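Local coordinates for surface protein R28 (Streptococcus pyogenes, PDB 6S5Z) that is a cell-wall-anchored surface protein of the bacterium, represented here by one Rib domain, an immunoglobulin-like module implicated in infection, at residues G60-H65 with V74-T79. Residues are numbered along the deposited sequence; the frame is centred on the assembly and turned at random.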
loop_
_atom_site.group_PDB
_atom_site.type_symbol
_atom_site.label_atom_id
_atom_site.label_comp_id
_atom_site.label_asym_id
_atom_site.label_seq_id
_atom_site.Cartn_x
_atom_site.Cartn_y
_atom_site.Cartn_z
ATOM N N GLY A 60 -2.201 7.107 3.975
ATOM C CA GLY A 60 -2.774 6.605 2.744
ATOM C C GLY A 60 -3.258 5.193 2.984
ATOM O O GLY A 60 -3.027 4.608 4.044
ATOM N N ILE A 61 -3.952 4.654 1.987
ATOM C CA ILE A 61 -4.454 3.285 2.038
ATOM C C ILE A 61 -4.078 2.575 0.748
ATOM O O ILE A 61 -4.366 3.068 -0.350
ATOM C CB ILE A 61 -5.971 3.246 2.272
ATOM C CG1 ILE A 61 -6.302 3.981 3.581
ATOM C CG2 ILE A 61 -6.459 1.808 2.324
ATOM C CD1 ILE A 61 -7.768 4.240 3.779
ATOM N N VAL A 62 -3.403 1.440 0.885
ATOM C CA VAL A 62 -3.061 0.584 -0.236
ATOM C C VAL A 62 -4.103 -0.516 -0.327
ATOM O O VAL A 62 -4.450 -1.139 0.689
ATOM C CB VAL A 62 -1.654 -0.006 -0.066
ATOM C CG1 VAL A 62 -1.333 -1.005 -1.202
ATOM C CG2 VAL A 62 -0.623 1.103 -0.008
ATOM N N GLU A 63 -4.627 -0.735 -1.530
ATOM C CA GLU A 63 -5.417 -1.920 -1.818
ATOM C C GLU A 63 -4.508 -2.995 -2.397
ATOM O O GLU A 63 -3.827 -2.760 -3.404
ATOM C CB GLU A 63 -6.533 -1.619 -2.811
ATOM C CG GLU A 63 -7.488 -0.567 -2.347
ATOM C CD GLU A 63 -8.559 -0.292 -3.401
ATOM O OE1 GLU A 63 -8.445 -0.805 -4.542
ATOM O OE2 GLU A 63 -9.513 0.435 -3.077
ATOM N N VAL A 64 -4.515 -4.170 -1.781
ATOM C CA VAL A 64 -3.784 -5.328 -2.289
ATOM C C VAL A 64 -4.799 -6.255 -2.950
ATOM O O VAL A 64 -5.682 -6.796 -2.278
ATOM C CB VAL A 64 -3.008 -6.046 -1.173
ATOM C CG1 VAL A 64 -2.186 -7.196 -1.741
ATOM C CG2 VAL A 64 -2.088 -5.082 -0.519
ATOM N N HIS A 65 -4.704 -6.419 -4.269
ATOM C CA HIS A 65 -5.669 -7.206 -5.039
ATOM C C HIS A 65 -5.078 -8.589 -5.282
ATOM O O HIS A 65 -4.111 -8.727 -6.029
ATOM C CB HIS A 65 -5.995 -6.526 -6.371
ATOM C CG HIS A 65 -6.831 -5.290 -6.237
ATOM N ND1 HIS A 65 -8.176 -5.266 -6.535
ATOM C CD2 HIS A 65 -6.518 -4.044 -5.812
ATOM C CE1 HIS A 65 -8.654 -4.055 -6.307
ATOM N NE2 HIS A 65 -7.666 -3.293 -5.873
ATOM N N VAL A 74 -4.696 -1.697 3.367
ATOM C CA VAL A 74 -3.548 -1.543 4.250
ATOM C C VAL A 74 -3.304 -0.060 4.491
ATOM O O VAL A 74 -2.992 0.679 3.553
ATOM C CB VAL A 74 -2.289 -2.212 3.669
ATOM C CG1 VAL A 74 -1.136 -2.008 4.622
ATOM C CG2 VAL A 74 -2.544 -3.700 3.422
ATOM N N ASN A 75 -3.448 0.372 5.745
ATOM C CA ASN A 75 -3.140 1.745 6.121
ATOM C C ASN A 75 -1.634 1.956 6.171
ATOM O O ASN A 75 -0.908 1.171 6.793
ATOM C CB ASN A 75 -3.752 2.074 7.485
ATOM C CG ASN A 75 -5.261 2.010 7.467
ATOM O OD1 ASN A 75 -5.893 2.291 6.446
ATOM N ND2 ASN A 75 -5.848 1.609 8.584
ATOM N N VAL A 76 -1.167 3.026 5.536
ATOM C CA VAL A 76 0.260 3.323 5.434
ATOM C C VAL A 76 0.506 4.783 5.775
ATOM O O VAL A 76 -0.406 5.607 5.815
ATOM C CB VAL A 76 0.843 3.011 4.042
ATOM C CG1 VAL A 76 0.552 1.581 3.611
ATOM C CG2 VAL A 76 0.283 4.010 3.008
ATOM N N LYS A 77 1.770 5.088 6.012
ATOM C CA LYS A 77 2.195 6.423 6.382
ATOM C C LYS A 77 3.358 6.818 5.493
ATOM O O LYS A 77 4.225 5.992 5.185
ATOM C CB LYS A 77 2.568 6.481 7.869
ATOM C CG LYS A 77 1.358 6.173 8.745
ATOM C CD LYS A 77 1.561 6.454 10.229
ATOM C CE LYS A 77 0.201 6.473 10.938
ATOM N NZ LYS A 77 0.229 7.113 12.284
ATOM N N VAL A 78 3.353 8.072 5.059
ATOM C CA VAL A 78 4.420 8.609 4.234
ATOM C C VAL A 78 4.847 9.926 4.856
ATOM O O VAL A 78 4.016 10.819 5.076
ATOM C CB VAL A 78 3.990 8.814 2.767
ATOM C CG1 VAL A 78 5.142 9.396 1.962
ATOM C CG2 VAL A 78 3.529 7.506 2.124
ATOM N N THR A 79 6.128 10.040 5.157
ATOM C CA THR A 79 6.705 11.286 5.618
ATOM C C THR A 79 7.201 12.026 4.390
ATOM O O THR A 79 7.916 11.450 3.567
ATOM C CB THR A 79 7.857 11.011 6.592
ATOM O OG1 THR A 79 7.386 10.172 7.648
ATOM C CG2 THR A 79 8.398 12.310 7.176
#
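The carboxamide oxygen of Asn75 points at Ile61, and OD1 lies 3.4 Å from Ile61 CG1, with CD1 a little further off. The flat Gly60-Ile61 peptide has one face covered by a methyl group, Val76 CG2, which stands 3.5 Å from Gly60 O. With chi1 at -54°, Val76 CG1 stands anti to its carbonyl carbon, which leaves CG2 between that carbon and the backbone N. The Ile61 and Asn75 side chains run alongside each other on the more exposed face of a beta hairpin, formed by strands 56-65 and 71-81 of the immunoglobulin-like Rib domain. Asn75 CG stands anti to its carbonyl carbon (chi1 -63°), and Ile61 CG1 does the same, which sets the two side chains alongside each other. This is a van der Waals contact of a polar atom with methylene and methyl groups.

Ile61 and Asn75 form the non-hydrogen-bonded pair of the ladder. On either side of it, Gly60 with Val76 and Val62 with Val74 are antiparallel hydrogen-bonded pairs. Val62 N donates to Val74 O at 2.8 Å, and Val74 N returns a bond to Val62 O at 2.7 Å. Between these pairs, CA-H groups of Ile61 and Asn75 approach Val74 O and Gly60 O. The strand segments run at 136° to each other, a strong twist from strict antiparallel.

The opposite face is apolar and buried. Val62 CG2 meets Val76 CG1 at 3.8 Å, with the two side chains crossing at about a right angle. Val64 CG2 reaches Val74 CG2 more loosely, at 4.2 Å. Trp44 of strand 41-44 touches both Val62 and Val76, and Pro11 touches Val74, so the hairpin takes part in the domain core.

Two bonds hold the Gly60 end of the ladder: Val76 N donates to Gly60 O at 2.9 Å, and Gly60 N to Val76 O at 3.0 Å.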